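Local coordinates for protein UL37 (Suid herpesvirus 1, PDB 5J2Z) that helps guide alpha-herpesvirus retrograde axonal transport as a tegument protein, represented here by its calcium-binding N-terminal half, at residues A[290-295]-A[314-319]; A[308-313]-A[351-356]; A[321-326]-A[372-377]; A[359-364]-A[413-418]. The protein carries 5 engineered substitutions. All coordinates share one frame; numbering follows the deposited sequence.

Contact 1: residues A[290-295]-A[314-319]; sequences TDQGVL and DHTQVD. With CA (calcium ion), chain D; CA (calcium ion), chain E.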
loop_
_atom_site.group_PDB
_atom_site.type_symbol
_atom_site.label_atom_id
_atom_site.label_comp_id
_atom_site.label_asym_id
_atom_site.label_seq_id
_atom_site.Cartn_x
_atom_site.Cartn_y
_atom_site.Cartn_z
ATOM N N THR A 290 13.159 32.790 -14.099
ATOM C CA THR A 290 11.828 32.434 -13.631
ATOM C C THR A 290 10.774 33.407 -14.147
ATOM O O THR A 290 9.666 33.452 -13.607
ATOM C CB THR A 290 11.775 32.350 -12.101
ATOM O OG1 THR A 290 12.221 33.590 -11.536
ATOM C CG2 THR A 290 12.632 31.180 -11.575
ATOM N N ASP A 291 11.095 34.174 -15.187
ATOM C CA ASP A 291 10.136 35.077 -15.799
ATOM C C ASP A 291 9.333 34.345 -16.872
ATOM O O ASP A 291 9.696 33.261 -17.331
ATOM C CB ASP A 291 10.845 36.290 -16.399
ATOM C CG ASP A 291 11.642 35.938 -17.640
ATOM O OD1 ASP A 291 12.755 35.394 -17.503
ATOM O OD2 ASP A 291 11.148 36.192 -18.754
ATOM N N GLN A 292 8.225 34.962 -17.284
ATOM C CA GLN A 292 7.299 34.271 -18.174
ATOM C C GLN A 292 7.991 33.791 -19.450
ATOM O O GLN A 292 7.604 32.762 -20.010
ATOM C CB GLN A 292 6.127 35.185 -18.511
ATOM C CG GLN A 292 4.964 34.487 -19.165
ATOM C CD GLN A 292 4.158 33.642 -18.198
ATOM O OE1 GLN A 292 4.127 33.893 -16.993
ATOM N NE2 GLN A 292 3.488 32.636 -18.730
ATOM N N GLY A 293 9.030 34.505 -19.908
ATOM C CA GLY A 293 9.758 34.079 -21.098
ATOM C C GLY A 293 10.359 32.680 -21.010
ATOM O O GLY A 293 10.471 31.982 -22.025
ATOM N N VAL A 294 10.771 32.250 -19.814
ATOM C CA VAL A 294 11.476 30.980 -19.715
ATOM C C VAL A 294 10.551 29.811 -20.034
ATOM O O VAL A 294 11.026 28.696 -20.298
ATOM C CB VAL A 294 12.117 30.790 -18.325
ATOM C CG1 VAL A 294 11.104 30.204 -17.345
ATOM C CG2 VAL A 294 13.326 29.884 -18.433
ATOM N N LEU A 295 9.237 30.039 -20.020
ATOM C CA LEU A 295 8.307 28.978 -20.381
ATOM C C LEU A 295 8.562 28.491 -21.802
ATOM O O LEU A 295 8.367 27.304 -22.098
ATOM C CB LEU A 295 6.868 29.468 -20.210
ATOM C CG LEU A 295 6.313 29.137 -18.827
ATOM C CD1 LEU A 295 7.392 29.247 -17.789
ATOM C CD2 LEU A 295 5.132 30.008 -18.458
ATOM N N ASP A 314 4.386 36.264 -8.654
ATOM C CA ASP A 314 4.279 37.666 -9.027
ATOM C C ASP A 314 4.918 37.959 -10.388
ATOM O O ASP A 314 4.629 39.006 -10.982
ATOM C CB ASP A 314 4.884 38.558 -7.931
ATOM C CG ASP A 314 6.339 38.267 -7.686
ATOM O OD1 ASP A 314 6.892 37.381 -8.385
ATOM O OD2 ASP A 314 6.925 38.905 -6.788
ATOM N N HIS A 315 5.748 37.051 -10.907
ATOM C CA HIS A 315 6.331 37.193 -12.241
ATOM C C HIS A 315 5.713 36.298 -13.297
ATOM O O HIS A 315 5.598 36.706 -14.451
ATOM C CB HIS A 315 7.833 36.906 -12.203
ATOM C CG HIS A 315 8.631 38.061 -11.728
ATOM N ND1 HIS A 315 8.814 38.329 -10.391
ATOM C CD2 HIS A 315 9.236 39.064 -12.406
ATOM C CE1 HIS A 315 9.530 39.431 -10.268
ATOM N NE2 HIS A 315 9.801 39.893 -11.475
ATOM N N THR A 316 5.332 35.077 -12.943
ATOM C CA THR A 316 5.077 34.041 -13.930
ATOM C C THR A 316 3.778 33.338 -13.601
ATOM O O THR A 316 3.466 33.120 -12.426
ATOM C CB THR A 316 6.261 33.058 -13.957
ATOM O OG1 THR A 316 7.373 33.714 -14.575
ATOM C CG2 THR A 316 5.930 31.734 -14.695
ATOM N N GLN A 317 3.015 33.002 -14.639
ATOM C CA GLN A 317 1.858 32.116 -14.511
ATOM C C GLN A 317 2.059 30.907 -15.416
ATOM O O GLN A 317 1.972 31.022 -16.642
ATOM C CB GLN A 317 0.556 32.835 -14.862
ATOM C CG GLN A 317 -0.698 32.008 -14.581
ATOM C CD GLN A 317 -0.690 31.378 -13.198
ATOM O OE1 GLN A 317 -0.901 32.059 -12.201
ATOM N NE2 GLN A 317 -0.438 30.063 -13.134
ATOM N N VAL A 318 2.313 29.753 -14.822
ATOM C CA VAL A 318 2.369 28.515 -15.591
ATOM C C VAL A 318 0.952 28.063 -15.931
ATOM O O VAL A 318 -0.014 28.391 -15.233
ATOM C CB VAL A 318 3.139 27.435 -14.812
ATOM C CG1 VAL A 318 4.592 27.853 -14.612
ATOM C CG2 VAL A 318 2.467 27.174 -13.486
ATOM N N ASP A 319 0.821 27.329 -17.035
ATOM C CA ASP A 319 -0.461 26.777 -17.473
ATOM C C ASP A 319 -0.653 25.401 -16.829
ATOM O O ASP A 319 0.001 24.434 -17.215
ATOM C CB ASP A 319 -0.505 26.676 -18.996
ATOM C CG ASP A 319 -1.877 26.279 -19.525
ATOM O OD1 ASP A 319 -2.837 26.217 -18.737
ATOM O OD2 ASP A 319 -2.002 26.040 -20.741
HETATM CA CA CA D . 8.544 36.625 -6.412
HETATM CA CA CA E . 7.584 39.795 -4.619
HETATM O O HOH W 1 8.931 40.813 -6.044
#
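Q292 lays its carboxamide alongside the backbone of Q317, a good example of a side-chain amide pairing with a peptide chain that belongs to no sheet. OE1 accepts the N-H of Q317 N at 2.8 Å, in the carbonyl plane and on a lone pair. The NE2 end donates to Q317 O at 3.0 Å; the acceptor lies in the plane of the carboxamide, yet the donor stands 39° above the plane of the Q317 carbonyl. Two bonds to one residue fix the rotation of the amide. Its carbon chain reaches that place with CG anti to the backbone N (chi1 -167°) and a bend at chi2. One residue earlier, the hydroxyl OG1 of T316 gives a short bond of 2.5 Å to T290 O, tilted out of the carbonyl plane, while CG2 of T316 lies 3.6 Å from Q292 OE1. L295 sets CD2 over V318, 4.4 Å from CG1. Within 290-295, D291 OD2 accepts from G293 N, an Asx turn. The hydroxyl of T290 turns instead to R258 and to D312 OD2. Past H315, whose ND1 donates to D314 OD1, D314 binds one calcium ion through OD1 at 2.7 Å and OD2 at 2.8 Å; OD2 also binds a second calcium ion, which carries a water. D312 supplies OD1 to the first ion, completing an aspartate pair at a calcium site in the loop after helix 307-310.

Contact 2: residues A[308-313]-A[351-356]; sequences AAAADL and DLLERA. With CA (calcium ion), chain D; CA (calcium ion), chain I.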
loop_
_atom_site.group_PDB
_atom_site.type_symbol
_atom_site.label_atom_id
_atom_site.label_comp_id
_atom_site.label_asym_id
_atom_site.label_seq_id
_atom_site.Cartn_x
_atom_site.Cartn_y
_atom_site.Cartn_z
ATOM N N ALA A 308 10.781 26.477 -9.494
ATOM C CA ALA A 308 11.068 27.848 -9.079
ATOM C C ALA A 308 10.306 28.852 -9.945
ATOM O O ALA A 308 9.751 29.829 -9.430
ATOM C CB ALA A 308 12.573 28.116 -9.126
ATOM N N ALA A 309 10.249 28.616 -11.257
ATOM C CA ALA A 309 9.438 29.468 -12.123
ATOM C C ALA A 309 7.948 29.351 -11.798
ATOM O O ALA A 309 7.244 30.361 -11.698
ATOM C CB ALA A 309 9.700 29.131 -13.586
ATOM N N ALA A 310 7.441 28.134 -11.627
ATOM C CA ALA A 310 6.022 27.993 -11.337
ATOM C C ALA A 310 5.663 28.591 -9.982
ATOM O O ALA A 310 4.533 29.039 -9.787
ATOM C CB ALA A 310 5.615 26.525 -11.403
ATOM N N ALA A 311 6.606 28.636 -9.045
ATOM C CA ALA A 311 6.337 29.216 -7.735
ATOM C C ALA A 311 6.572 30.727 -7.685
ATOM O O ALA A 311 6.295 31.350 -6.654
ATOM C CB ALA A 311 7.179 28.510 -6.660
ATOM N N ASP A 312 7.063 31.337 -8.767
ATOM C CA ASP A 312 7.339 32.776 -8.771
ATOM C C ASP A 312 6.114 33.503 -9.325
ATOM O O ASP A 312 6.102 34.042 -10.435
ATOM C CB ASP A 312 8.604 33.069 -9.571
ATOM C CG ASP A 312 9.169 34.459 -9.301
ATOM O OD1 ASP A 312 8.735 35.146 -8.347
ATOM O OD2 ASP A 312 10.070 34.865 -10.057
ATOM N N LEU A 313 5.068 33.522 -8.486
ATOM C CA LEU A 313 3.722 33.896 -8.917
ATOM C C LEU A 313 3.587 35.380 -9.261
ATOM O O LEU A 313 2.740 35.736 -10.084
ATOM C CB LEU A 313 2.717 33.512 -7.832
ATOM C CG LEU A 313 2.634 32.001 -7.594
ATOM C CD1 LEU A 313 1.770 31.680 -6.381
ATOM C CD2 LEU A 313 2.087 31.335 -8.837
ATOM N N ASP A 351 4.522 19.927 -2.764
ATOM C CA ASP A 351 4.652 20.556 -1.467
ATOM C C ASP A 351 4.990 22.038 -1.608
ATOM O O ASP A 351 4.405 22.879 -0.918
ATOM C CB ASP A 351 5.715 19.821 -0.671
ATOM C CG ASP A 351 5.750 20.246 0.752
ATOM O OD1 ASP A 351 5.056 19.612 1.587
ATOM O OD2 ASP A 351 6.472 21.222 1.029
ATOM N N LEU A 352 5.909 22.375 -2.528
ATOM C CA LEU A 352 6.339 23.763 -2.696
ATOM C C LEU A 352 5.265 24.610 -3.373
ATOM O O LEU A 352 5.014 25.742 -2.954
ATOM C CB LEU A 352 7.644 23.818 -3.494
ATOM C CG LEU A 352 8.840 23.176 -2.788
ATOM C CD1 LEU A 352 10.006 22.875 -3.729
ATOM C CD2 LEU A 352 9.275 24.114 -1.691
ATOM N N LEU A 353 4.613 24.078 -4.411
ATOM C CA LEU A 353 3.589 24.850 -5.106
ATOM C C LEU A 353 2.326 25.006 -4.269
ATOM O O LEU A 353 1.591 25.978 -4.440
ATOM C CB LEU A 353 3.264 24.198 -6.446
ATOM C CG LEU A 353 4.414 24.298 -7.442
ATOM C CD1 LEU A 353 4.110 23.513 -8.697
ATOM C CD2 LEU A 353 4.671 25.779 -7.743
ATOM N N GLU A 354 2.053 24.065 -3.376
ATOM C CA GLU A 354 0.931 24.237 -2.465
ATOM C C GLU A 354 1.201 25.369 -1.474
ATOM O O GLU A 354 0.307 26.172 -1.178
ATOM C CB GLU A 354 0.652 22.917 -1.734
ATOM C CG GLU A 354 -0.286 23.052 -0.537
ATOM C CD GLU A 354 -0.435 21.785 0.276
ATOM O OE1 GLU A 354 -0.110 20.678 -0.222
ATOM O OE2 GLU A 354 -0.891 21.903 1.430
ATOM N N ARG A 355 2.427 25.443 -0.940
ATOM C CA ARG A 355 2.786 26.531 -0.032
ATOM C C ARG A 355 2.772 27.883 -0.742
ATOM O O ARG A 355 2.259 28.867 -0.201
ATOM C CB ARG A 355 4.157 26.260 0.581
ATOM C CG ARG A 355 4.519 27.151 1.748
ATOM C CD ARG A 355 5.451 26.434 2.742
ATOM N NE ARG A 355 6.391 25.522 2.082
ATOM C CZ ARG A 355 6.403 24.196 2.227
ATOM N NH1 ARG A 355 5.535 23.587 3.027
ATOM N NH2 ARG A 355 7.303 23.473 1.576
ATOM N N ALA A 356 3.328 27.949 -1.952
ATOM C CA ALA A 356 3.414 29.210 -2.686
ATOM C C ALA A 356 2.037 29.724 -3.122
ATOM O O ALA A 356 1.822 30.935 -3.213
ATOM C CB ALA A 356 4.322 29.030 -3.901
HETATM CA CA CA D . 8.544 36.625 -6.412
HETATM CA CA CA I . 3.198 18.872 2.488
HETATM O O HOH W 2 2.233 18.598 -0.170
#
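L353 drives one methyl, CD2, against A310 and A311 in the C-terminal part of segment 308-313, and this is the dense part of the contact. CD2 meets A310 CB and A311 CB, each at 3.9 Å, and also lies 3.7 Å from A311 N, so it packs on backbone as well as on methyl groups. CG of L353 stands anti to its own carbonyl carbon (chi1 -69°), which lets the branch lean across although CB itself is aimed along the interface. One turn later on helix 347-358, A356 CB faces A311 CB at 4.0 Å; two alanines here allow the backbones to come close, with 5.8 Å between the CA atoms of A311 and L353. No hydrogen bond crosses, and the packing is apolar, between segment 308-313 and helix 347-358 within an all-helical part of the chain. Behind A311 the backbone folds through an inverse gamma turn centred on D312; its side chain leaves on the side away from 351-356 and binds calcium through OD1 at 2.4 Å. Whereas A310 and L353 are buried, A311, L313 and A356 are partly exposed. On this more open side the methyl packing is looser, CD1 of L313 staying 4.4 Å from A356 CB, though the same CD1 comes to 3.3 Å from A356 O. D351, remote from 308-313, binds a second calcium ion through OD1 at 2.2 Å.

Contact 3: residues A[321-326]-A[372-377]; sequences TGVWEA and GCTAVV. With CA (calcium ion), chain K.
T374 OG1 is held by its own helix, hydrogen-bonded to the carbonyl O of A370 one turn back, and from there it presses on W324, 3.4 Å from CB. This hydroxyl is therefore satisfied without help from the opposite helix, to which it offers packing alone. Its methyl, CG2, stands anti to the backbone N and meets V323 CG2 at 4.1 Å. W324 gives the largest share of any residue to the contact. With CG anti to the backbone N (chi1 175°), the ring swings away from helix 321-328 and spreads over the side of helix 366-385. C373 lies over one face of the six-membered ring: SG sits 4.1 Å from the ring centroid, a cysteine sulfur-aromatic contact. V377 comes instead to the rim, where CG2 touches CZ3 at 3.9 Å near the ring plane, the two side chains crossing at about a right angle. Here one tryptophan bridges two helices of an all-helical fold whose axes pass 9.3 Å apart at 44°, running in broadly the same direction. L416 and L418, from the loop before helix 422-431, also pack on C373, and helix 347-358 lies against A375. A polyether molecule, probably from the crystallisation liquor, lies close to the W324 side chain. E325 points away from the interface and binds a calcium ion through OE1 at 2.4 Å.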
loop_
_atom_site.group_PDB
_atom_site.type_symbol
_atom_site.label_atom_id
_atom_site.label_comp_id
_atom_site.label_asym_id
_atom_site.label_seq_id
_atom_site.Cartn_x
_atom_site.Cartn_y
_atom_site.Cartn_z
ATOM N N THR A 321 -4.006 24.304 -16.296
ATOM C CA THR A 321 -5.411 23.982 -16.513
ATOM C C THR A 321 -5.559 22.584 -17.098
ATOM O O THR A 321 -6.453 21.835 -16.701
ATOM C CB THR A 321 -6.074 25.018 -17.429
ATOM O OG1 THR A 321 -5.430 25.018 -18.703
ATOM C CG2 THR A 321 -6.023 26.419 -16.828
ATOM N N GLY A 322 -4.688 22.214 -18.034
ATOM C CA GLY A 322 -4.760 20.880 -18.599
ATOM C C GLY A 322 -4.447 19.795 -17.584
ATOM O O GLY A 322 -5.145 18.778 -17.519
ATOM N N VAL A 323 -3.405 19.996 -16.768
ATOM C CA VAL A 323 -3.052 18.971 -15.797
ATOM C C VAL A 323 -4.114 18.883 -14.707
ATOM O O VAL A 323 -4.393 17.794 -14.192
ATOM C CB VAL A 323 -1.649 19.214 -15.206
ATOM C CG1 VAL A 323 -1.573 20.563 -14.539
ATOM C CG2 VAL A 323 -1.315 18.115 -14.185
ATOM N N TRP A 324 -4.724 20.007 -14.341
ATOM C CA TRP A 324 -5.828 19.967 -13.388
ATOM C C TRP A 324 -7.050 19.277 -13.991
ATOM O O TRP A 324 -7.770 18.553 -13.292
ATOM C CB TRP A 324 -6.173 21.391 -12.915
ATOM C CG TRP A 324 -7.378 21.441 -12.014
ATOM C CD1 TRP A 324 -8.498 22.181 -12.199
ATOM C CD2 TRP A 324 -7.584 20.689 -10.804
ATOM N NE1 TRP A 324 -9.384 21.967 -11.167
ATOM C CE2 TRP A 324 -8.857 21.041 -10.308
ATOM C CE3 TRP A 324 -6.818 19.748 -10.099
ATOM C CZ2 TRP A 324 -9.391 20.485 -9.135
ATOM C CZ3 TRP A 324 -7.344 19.196 -8.928
ATOM C CH2 TRP A 324 -8.623 19.569 -8.461
ATOM N N GLU A 325 -7.291 19.469 -15.294
ATOM C CA GLU A 325 -8.369 18.734 -15.948
ATOM C C GLU A 325 -8.159 17.226 -15.822
ATOM O O GLU A 325 -9.113 16.471 -15.587
ATOM C CB GLU A 325 -8.486 19.131 -17.418
ATOM C CG GLU A 325 -9.612 18.359 -18.123
ATOM C CD GLU A 325 -10.026 18.914 -19.481
ATOM O OE1 GLU A 325 -9.223 18.849 -20.433
ATOM O OE2 GLU A 325 -11.173 19.394 -19.599
ATOM N N ALA A 326 -6.911 16.770 -15.956
ATOM C CA ALA A 326 -6.651 15.337 -15.974
ATOM C C ALA A 326 -6.658 14.761 -14.562
ATOM O O ALA A 326 -7.179 13.661 -14.340
ATOM C CB ALA A 326 -5.326 15.054 -16.689
ATOM N N GLY A 372 -2.900 25.414 -7.604
ATOM C CA GLY A 372 -3.079 25.038 -6.208
ATOM C C GLY A 372 -3.911 23.775 -6.030
ATOM O O GLY A 372 -3.613 22.938 -5.170
ATOM N N CYS A 373 -4.981 23.632 -6.808
ATOM C CA CYS A 373 -5.742 22.384 -6.779
ATOM C C CYS A 373 -4.854 21.204 -7.151
ATOM O O CYS A 373 -4.855 20.178 -6.466
ATOM C CB CYS A 373 -6.937 22.454 -7.732
ATOM S SG CYS A 373 -8.338 23.452 -7.206
ATOM N N THR A 374 -4.089 21.336 -8.245
ATOM C CA THR A 374 -3.186 20.267 -8.655
ATOM C C THR A 374 -2.198 19.917 -7.543
ATOM O O THR A 374 -1.995 18.742 -7.222
ATOM C CB THR A 374 -2.438 20.670 -9.923
ATOM O OG1 THR A 374 -3.369 20.962 -10.975
ATOM C CG2 THR A 374 -1.493 19.555 -10.364
ATOM N N ALA A 375 -1.588 20.925 -6.931
ATOM C CA ALA A 375 -0.592 20.661 -5.898
ATOM C C ALA A 375 -1.227 20.075 -4.637
ATOM O O ALA A 375 -0.630 19.213 -3.982
ATOM C CB ALA A 375 0.163 21.955 -5.576
ATOM N N VAL A 376 -2.416 20.558 -4.266
ATOM C CA VAL A 376 -3.062 20.125 -3.027
ATOM C C VAL A 376 -3.524 18.673 -3.147
ATOM O O VAL A 376 -3.108 17.800 -2.374
ATOM C CB VAL A 376 -4.229 21.063 -2.676
ATOM C CG1 VAL A 376 -5.277 20.346 -1.836
ATOM C CG2 VAL A 376 -3.704 22.258 -1.919
ATOM N N VAL A 377 -4.402 18.403 -4.111
ATOM C CA VAL A 377 -4.747 17.023 -4.435
ATOM C C VAL A 377 -3.490 16.187 -4.608
ATOM O O VAL A 377 -3.421 15.045 -4.145
ATOM C CB VAL A 377 -5.620 16.978 -5.698
ATOM C CG1 VAL A 377 -5.753 15.516 -6.188
ATOM C CG2 VAL A 377 -6.971 17.607 -5.403
HETATM CA CA CA K . -9.568 18.490 -22.824
#

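Contact 4: residues A[359-364]-A[413-418]; sequences DRAPRL and TAALGL. With CA (calcium ion), chain F.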
loop_
_atom_site.group_PDB
_atom_site.type_symbol
_atom_site.label_atom_id
_atom_site.label_comp_id
_atom_site.label_asym_id
_atom_site.label_seq_id
_atom_site.Cartn_x
_atom_site.Cartn_y
_atom_site.Cartn_z
ATOM N N ASP A 359 -0.301 30.714 0.116
ATOM C CA ASP A 359 0.127 31.984 0.674
ATOM C C ASP A 359 -0.610 33.154 0.024
ATOM O O ASP A 359 -0.798 34.200 0.660
ATOM C CB ASP A 359 1.639 32.141 0.514
ATOM C CG ASP A 359 2.234 33.104 1.514
ATOM O OD1 ASP A 359 1.682 33.221 2.633
ATOM O OD2 ASP A 359 3.262 33.738 1.188
ATOM N N ARG A 360 -1.042 32.995 -1.230
ATOM C CA ARG A 360 -1.845 34.017 -1.900
ATOM C C ARG A 360 -3.330 33.961 -1.536
ATOM O O ARG A 360 -4.090 34.830 -1.967
ATOM C CB ARG A 360 -1.697 33.889 -3.425
ATOM C CG ARG A 360 -0.289 34.137 -3.965
ATOM C CD ARG A 360 0.158 35.566 -3.667
ATOM N NE ARG A 360 1.188 36.043 -4.604
ATOM C CZ ARG A 360 0.949 36.568 -5.809
ATOM N NH1 ARG A 360 -0.286 36.690 -6.266
ATOM N NH2 ARG A 360 1.957 36.974 -6.566
ATOM N N ALA A 361 -3.776 32.958 -0.787
ATOM C CA ALA A 361 -5.198 32.836 -0.492
ATOM C C ALA A 361 -5.544 33.871 0.541
ATOM O O ALA A 361 -4.695 34.227 1.354
ATOM C CB ALA A 361 -5.540 31.451 0.006
ATOM N N PRO A 362 -6.806 34.330 0.547
ATOM C CA PRO A 362 -7.909 33.851 -0.308
ATOM C C PRO A 362 -8.102 34.477 -1.714
ATOM O O PRO A 362 -9.033 34.064 -2.418
ATOM C CB PRO A 362 -9.143 34.158 0.543
ATOM C CG PRO A 362 -8.751 35.319 1.397
ATOM C CD PRO A 362 -7.280 35.187 1.655
ATOM N N ARG A 363 -7.275 35.443 -2.127
ATOM C CA ARG A 363 -7.501 36.154 -3.391
ATOM C C ARG A 363 -6.595 35.564 -4.467
ATOM O O ARG A 363 -5.534 36.091 -4.799
ATOM C CB ARG A 363 -7.290 37.654 -3.214
ATOM C CG ARG A 363 -8.252 38.265 -2.226
ATOM C CD ARG A 363 -8.230 39.795 -2.280
ATOM N NE ARG A 363 -8.625 40.227 -3.612
ATOM C CZ ARG A 363 -9.819 40.709 -3.923
ATOM N NH1 ARG A 363 -10.738 40.862 -2.987
ATOM N NH2 ARG A 363 -10.080 41.043 -5.169
ATOM N N LEU A 364 -7.054 34.446 -5.028
ATOM C CA LEU A 364 -6.386 33.717 -6.094
ATOM C C LEU A 364 -7.036 34.021 -7.432
ATOM O O LEU A 364 -8.256 34.197 -7.517
ATOM C CB LEU A 364 -6.473 32.205 -5.844
ATOM C CG LEU A 364 -5.952 31.578 -4.550
ATOM C CD1 LEU A 364 -6.075 30.067 -4.605
ATOM C CD2 LEU A 364 -4.510 31.997 -4.288
ATOM N N THR A 413 -10.827 26.056 0.385
ATOM C CA THR A 413 -11.441 25.403 -0.772
ATOM C C THR A 413 -12.241 26.391 -1.606
ATOM O O THR A 413 -12.174 26.355 -2.839
ATOM C CB THR A 413 -12.326 24.233 -0.346
ATOM O OG1 THR A 413 -13.175 24.645 0.724
ATOM C CG2 THR A 413 -11.478 23.072 0.095
ATOM N N ALA A 414 -13.013 27.269 -0.963
ATOM C CA ALA A 414 -13.703 28.312 -1.715
ATOM C C ALA A 414 -12.712 29.152 -2.510
ATOM O O ALA A 414 -12.948 29.463 -3.683
ATOM C CB ALA A 414 -14.529 29.188 -0.777
ATOM N N ALA A 415 -11.582 29.507 -1.895
ATOM C CA ALA A 415 -10.588 30.312 -2.595
ATOM C C ALA A 415 -10.013 29.579 -3.793
ATOM O O ALA A 415 -9.623 30.215 -4.777
ATOM C CB ALA A 415 -9.455 30.717 -1.645
ATOM N N LEU A 416 -9.926 28.249 -3.724
ATOM C CA LEU A 416 -9.458 27.466 -4.861
ATOM C C LEU A 416 -10.561 27.177 -5.882
ATOM O O LEU A 416 -10.275 26.556 -6.908
ATOM C CB LEU A 416 -8.835 26.151 -4.377
ATOM C CG LEU A 416 -7.537 26.159 -3.573
ATOM C CD1 LEU A 416 -7.457 24.927 -2.661
ATOM C CD2 LEU A 416 -6.283 26.232 -4.469
ATOM N N GLY A 417 -11.801 27.623 -5.646
ATOM C CA GLY A 417 -12.907 27.335 -6.540
ATOM C C GLY A 417 -13.612 26.010 -6.304
ATOM O O GLY A 417 -14.526 25.669 -7.061
ATOM N N LEU A 418 -13.223 25.261 -5.308
ATOM C CA LEU A 418 -13.834 24.001 -4.946
ATOM C C LEU A 418 -15.003 24.210 -3.990
ATOM O O LEU A 418 -15.024 25.174 -3.209
ATOM C CB LEU A 418 -12.800 23.082 -4.303
ATOM C CG LEU A 418 -11.647 22.722 -5.246
ATOM C CD1 LEU A 418 -10.515 22.046 -4.477
ATOM C CD2 LEU A 418 -12.145 21.835 -6.399
HETATM CA CA CA F . 3.780 34.934 3.264
#
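With CG set anti to the carbonyl carbon in both L364 (chi1 -57°) and L416 (chi1 -67°), the two leucines send one methyl each across the contact: CD1 of L364 meets CD2 of L416 at 3.8 Å. For L416 this brings the end of the side chain back toward 359-364 although its CB starts out in the other direction. The contact joins two interhelical loops, each shaped by a tight turn. Residues 414-417 form a type I beta turn, and the bonds from L418 N to T413 O and from G417 N to A414 O, with positive phi at G417, make the Schellman motif. In the other loop a cis peptide bond precedes P362, and a weak bond from R363 N to R360 O spans the bend. The loops meet at A415: its CB lies 3.5 Å from P362 O and 4.1 Å from P362 CB, with A361 CB slightly farther, at 4.3 Å. No hydrogen bond crosses, so apolar packing near the surface does the joining, and P362 is itself exposed. L416 also touches C373 of helix 366-385, which ties this loop to the buried interior. At the far end of 359-364, D359 binds a calcium ion with both carboxylate oxygens. CD1 of L364 lies beside the carbonyl oxygen of A415, 3.6 Å from O.

The four contacts lie on one side of the chain's centre and pass into one another. Contacts 1 and 2, about 11 Å apart between centres, share a calcium ion: D314 belongs to the first and D312 to the second, and T290 OG1 reaches D312 OD2 at 2.9 Å. Contact 2 continues into contact 3, about 13 Å between centres, where L353 CB meets A375 CB at 3.9 Å. Contact 3 in turn leans on contact 4 through C373 SG and L416 O, 3.7 Å apart. R360 of contact 4 returns to the calcium-binding loop, with NH2 packed 3.3 Å from D314 N. Each contact also holds a calcium-binding acidic residue: D314 in contact 1, D312 and D351 in contact 2, E325 in contact 3 and D359 in contact 4.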